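Local coordinates for protein putative glucoamylase (Bacteroides uniformis, PDB 4GL3) that probably hydrolyses glycosidic bonds in alpha-glucans, as a putative glucoamylase, at residues I235-L249 and A269-N282. Residues are numbered along the deposited sequence; the frame is centred on the assembly and turned at random.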
# COMPACT_ATOMS: atom_id res chain seq x y z
N ILE A 235 -20.71 13.34 -7.71
CA ILE A 235 -20.44 12.02 -7.08
C ILE A 235 -20.38 12.12 -5.54
O ILE A 235 -19.63 12.91 -4.98
CB ILE A 235 -19.12 11.42 -7.62
CG1 ILE A 235 -19.16 11.33 -9.18
CG2 ILE A 235 -18.85 10.05 -7.02
CD1 ILE A 235 -17.81 11.38 -9.87
N LYS A 236 -21.15 11.26 -4.88
CA LYS A 236 -21.24 11.24 -3.44
C LYS A 236 -20.00 10.50 -2.92
O LYS A 236 -19.73 9.37 -3.34
CB LYS A 236 -22.53 10.51 -3.04
CG LYS A 236 -23.07 10.86 -1.65
CD LYS A 236 -23.75 9.68 -0.94
CE LYS A 236 -22.72 8.77 -0.26
NZ LYS A 236 -23.30 7.56 0.38
N LEU A 237 -19.23 11.15 -2.04
CA LEU A 237 -18.04 10.54 -1.42
C LEU A 237 -18.33 10.18 0.05
O LEU A 237 -18.44 11.09 0.88
CB LEU A 237 -16.85 11.53 -1.49
CG LEU A 237 -15.49 11.11 -0.92
CD1 LEU A 237 -14.92 9.89 -1.64
CD2 LEU A 237 -14.52 12.29 -0.95
N PRO A 238 -18.46 8.87 0.38
CA PRO A 238 -18.87 8.50 1.76
C PRO A 238 -17.96 9.02 2.86
O PRO A 238 -18.44 9.56 3.86
CB PRO A 238 -18.88 6.97 1.74
CG PRO A 238 -19.15 6.62 0.29
CD PRO A 238 -18.47 7.70 -0.53
N LEU A 239 -16.66 8.89 2.64
CA LEU A 239 -15.64 9.18 3.65
C LEU A 239 -14.47 10.03 3.10
O LEU A 239 -14.20 10.08 1.89
CB LEU A 239 -15.07 7.86 4.21
CG LEU A 239 -16.01 6.78 4.80
CD1 LEU A 239 -15.21 5.50 5.11
CD2 LEU A 239 -16.76 7.31 6.02
N GLY A 240 -13.75 10.67 4.02
CA GLY A 240 -12.45 11.25 3.68
C GLY A 240 -12.43 12.78 3.72
O GLY A 240 -13.46 13.45 3.86
N ASN A 241 -11.22 13.30 3.55
CA ASN A 241 -10.91 14.72 3.62
C ASN A 241 -11.83 15.55 2.74
O ASN A 241 -12.01 15.27 1.54
CB ASN A 241 -9.45 14.91 3.18
CG ASN A 241 -8.91 16.27 3.53
OD1 ASN A 241 -9.28 17.29 2.94
ND2 ASN A 241 -8.00 16.28 4.50
N ASN A 242 -12.37 16.62 3.30
CA ASN A 242 -13.26 17.50 2.53
C ASN A 242 -12.57 18.35 1.42
O ASN A 242 -12.87 18.18 0.23
CB ASN A 242 -14.02 18.39 3.54
CG ASN A 242 -15.03 19.31 2.87
OD1 ASN A 242 -15.42 19.09 1.73
ND2 ASN A 242 -15.48 20.31 3.60
N HIS A 243 -11.69 19.27 1.81
CA HIS A 243 -10.95 20.17 0.91
C HIS A 243 -10.14 19.34 -0.10
O HIS A 243 -10.02 19.69 -1.27
CB HIS A 243 -10.04 21.11 1.75
CG HIS A 243 -9.19 22.07 0.95
ND1 HIS A 243 -7.82 21.92 0.82
CD2 HIS A 243 -9.51 23.21 0.29
CE1 HIS A 243 -7.34 22.91 0.09
NE2 HIS A 243 -8.35 23.71 -0.25
N GLY A 244 -9.64 18.20 0.35
CA GLY A 244 -8.87 17.32 -0.54
C GLY A 244 -9.68 16.41 -1.42
O GLY A 244 -9.10 15.60 -2.16
N LYS A 245 -11.01 16.53 -1.38
CA LYS A 245 -11.91 15.66 -2.16
C LYS A 245 -11.54 14.18 -1.99
O LYS A 245 -11.43 13.43 -2.95
CB LYS A 245 -11.90 16.06 -3.62
CG LYS A 245 -12.13 17.56 -3.84
CD LYS A 245 -12.42 17.92 -5.28
CE LYS A 245 -12.22 19.41 -5.55
NZ LYS A 245 -13.17 20.25 -4.81
N GLY A 246 -11.34 13.79 -0.76
CA GLY A 246 -10.94 12.41 -0.41
C GLY A 246 -9.46 12.25 -0.07
O GLY A 246 -9.07 11.33 0.66
N GLY A 247 -8.64 13.17 -0.57
CA GLY A 247 -7.21 13.13 -0.33
C GLY A 247 -6.44 12.55 -1.51
O GLY A 247 -6.99 12.28 -2.57
N PRO A 248 -5.14 12.39 -1.33
CA PRO A 248 -4.31 11.65 -2.29
C PRO A 248 -4.89 10.25 -2.58
O PRO A 248 -5.40 9.54 -1.66
CB PRO A 248 -2.96 11.52 -1.58
CG PRO A 248 -3.02 12.41 -0.36
CD PRO A 248 -4.47 12.66 -0.04
N LEU A 249 -4.84 9.85 -3.86
CA LEU A 249 -5.55 8.63 -4.31
C LEU A 249 -4.98 7.35 -3.69
O LEU A 249 -5.70 6.34 -3.63
CB LEU A 249 -5.69 8.54 -5.84
CG LEU A 249 -6.75 7.58 -6.41
CD1 LEU A 249 -8.15 7.72 -5.77
CD2 LEU A 249 -6.82 7.75 -7.91
N ALA A 269 -19.69 2.76 6.08
CA ALA A 269 -19.63 2.88 4.62
C ALA A 269 -19.72 1.56 3.86
O ALA A 269 -19.47 0.46 4.41
CB ALA A 269 -18.37 3.62 4.19
N ASP A 270 -20.07 1.72 2.59
CA ASP A 270 -19.89 0.69 1.56
C ASP A 270 -18.55 0.99 0.92
O ASP A 270 -18.39 2.00 0.22
CB ASP A 270 -21.03 0.76 0.56
CG ASP A 270 -20.85 -0.13 -0.65
OD1 ASP A 270 -19.73 -0.57 -0.96
OD2 ASP A 270 -21.85 -0.37 -1.32
N TYR A 271 -17.57 0.14 1.18
CA TYR A 271 -16.19 0.46 0.81
C TYR A 271 -15.95 0.36 -0.68
O TYR A 271 -15.08 1.06 -1.20
CB TYR A 271 -15.18 -0.34 1.62
CG TYR A 271 -15.17 0.20 3.04
CD1 TYR A 271 -14.47 1.36 3.35
CD2 TYR A 271 -15.95 -0.38 4.04
CE1 TYR A 271 -14.52 1.91 4.63
CE2 TYR A 271 -15.99 0.17 5.32
CZ TYR A 271 -15.28 1.32 5.60
OH TYR A 271 -15.34 1.87 6.87
N GLU A 272 -16.74 -0.44 -1.37
CA GLU A 272 -16.65 -0.48 -2.82
C GLU A 272 -17.06 0.88 -3.42
O GLU A 272 -16.41 1.39 -4.35
CB GLU A 272 -17.53 -1.58 -3.39
CG GLU A 272 -17.32 -1.80 -4.89
CD GLU A 272 -18.05 -3.05 -5.41
OE1 GLU A 272 -18.73 -3.77 -4.62
OE2 GLU A 272 -17.93 -3.31 -6.61
N GLU A 273 -18.15 1.44 -2.91
CA GLU A 273 -18.59 2.78 -3.29
C GLU A 273 -17.49 3.81 -2.96
O GLU A 273 -17.20 4.68 -3.77
CB GLU A 273 -19.88 3.14 -2.56
CG GLU A 273 -20.54 4.41 -3.08
CD GLU A 273 -21.69 4.95 -2.21
OE1 GLU A 273 -22.00 4.40 -1.12
OE2 GLU A 273 -22.30 5.96 -2.64
N GLN A 274 -16.88 3.70 -1.78
CA GLN A 274 -15.85 4.65 -1.38
C GLN A 274 -14.71 4.68 -2.41
O GLN A 274 -14.25 5.77 -2.82
CB GLN A 274 -15.27 4.30 0.02
CG GLN A 274 -14.08 5.19 0.46
CD GLN A 274 -14.44 6.66 0.67
OE1 GLN A 274 -15.63 7.00 0.81
NE2 GLN A 274 -13.42 7.54 0.72
N MSE A 275 -14.23 3.49 -2.80
CA MSE A 275 -13.01 3.40 -3.63
C MSE A 275 -13.33 3.93 -5.04
O MSE A 275 -12.53 4.68 -5.63
CB MSE A 275 -12.45 1.98 -3.72
CG MSE A 275 -12.08 1.33 -2.43
SE MSE A 275 -11.16 2.49 -1.22
CE MSE A 275 -12.03 1.95 0.44
N LYS A 276 -14.50 3.57 -5.56
CA LYS A 276 -14.96 4.07 -6.85
C LYS A 276 -15.18 5.57 -6.84
O LYS A 276 -14.73 6.25 -7.74
CB LYS A 276 -16.24 3.36 -7.31
CG LYS A 276 -15.99 1.89 -7.60
CD LYS A 276 -17.13 1.19 -8.34
CE LYS A 276 -16.66 -0.20 -8.79
NZ LYS A 276 -17.77 -1.18 -8.74
N ALA A 277 -15.86 6.08 -5.81
CA ALA A 277 -16.15 7.51 -5.70
C ALA A 277 -14.86 8.30 -5.65
O ALA A 277 -14.68 9.26 -6.38
CB ALA A 277 -17.03 7.83 -4.46
N HIS A 278 -13.94 7.91 -4.78
CA HIS A 278 -12.69 8.63 -4.65
C HIS A 278 -11.90 8.64 -5.97
O HIS A 278 -11.39 9.68 -6.40
CB HIS A 278 -11.86 8.02 -3.55
CG HIS A 278 -10.67 8.83 -3.14
ND1 HIS A 278 -9.86 8.46 -2.09
CD2 HIS A 278 -10.15 9.99 -3.64
CE1 HIS A 278 -8.88 9.34 -1.97
NE2 HIS A 278 -9.03 10.28 -2.88
N THR A 279 -11.80 7.48 -6.60
CA THR A 279 -11.12 7.40 -7.91
C THR A 279 -11.75 8.31 -8.96
O THR A 279 -11.04 9.01 -9.69
CB THR A 279 -11.09 5.93 -8.38
OG1 THR A 279 -10.41 5.14 -7.40
CG2 THR A 279 -10.46 5.78 -9.79
N LEU A 280 -13.07 8.33 -9.03
CA LEU A 280 -13.74 9.08 -10.13
C LEU A 280 -13.73 10.57 -9.85
O LEU A 280 -13.61 11.37 -10.74
CB LEU A 280 -15.17 8.57 -10.34
CG LEU A 280 -15.25 7.16 -10.96
CD1 LEU A 280 -16.68 6.80 -11.35
CD2 LEU A 280 -14.35 7.08 -12.19
N ILE A 281 -13.81 10.94 -8.58
CA ILE A 281 -13.65 12.34 -8.18
C ILE A 281 -12.23 12.89 -8.49
O ILE A 281 -12.09 13.99 -9.01
CB ILE A 281 -14.03 12.52 -6.70
CG1 ILE A 281 -15.56 12.36 -6.54
CG2 ILE A 281 -13.53 13.86 -6.16
CD1 ILE A 281 -15.98 12.07 -5.08
N ASN A 282 -11.20 12.11 -8.17
CA ASN A 282 -9.80 12.48 -8.46
C ASN A 282 -9.62 12.69 -9.98
O ASN A 282 -9.10 13.72 -10.45
CB ASN A 282 -8.90 11.37 -7.88
CG ASN A 282 -7.44 11.76 -7.79
OD1 ASN A 282 -6.73 11.72 -8.80
ND2 ASN A 282 -6.97 12.10 -6.56
O HOH W 1 -20.98 7.56 -4.61
O HOH W 2 -8.98 12.99 -4.59
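Gln274, on helix 271-288, grips the backbone of Leu239 with both ends of its amide, where the helix packs over strand 235-239 of a two-stranded antiparallel hairpin completed by strand 227-232. Leu239 N donates to Gln274 OE1 at 2.8 Å, and Gln274 NE2 returns a bond to Leu239 O at 2.9 Å, approaching from above that carbonyl's plane. A bend at chi2 (65°) turns the amide across Leu239, while the Pro238 ring runs past the Gln274 side chain in the opposite direction. Replacing Gln274 by a leucine would probably leave both Leu239 N and Leu239 O without these partners in a buried setting.

Next along the helix, Ala277 brings its small CB to within 3.3 Å of Lys236 O, and Ile281 reaches Leu237 and Ile235 with its CG1-CD1 branch. The outer side is looser: Lys236 crosses Glu273 at about a right angle in a long salt bridge, Lys236 NZ to Glu273 OE2 3.6 Å, and a water donates to the same carboxylate oxygen.

Past the strand, the glycine-rich loop wraps His278. Its imidazole is sandwiched between Gly246 CA and Leu249 CD1, one over each face; Gly246, having no side chain, lets its CA lie directly over the ring. Held flat in this slot, His278 NE2 donates to Gly247 O at 2.9 Å, with that oxygen only 2° out of the ring plane.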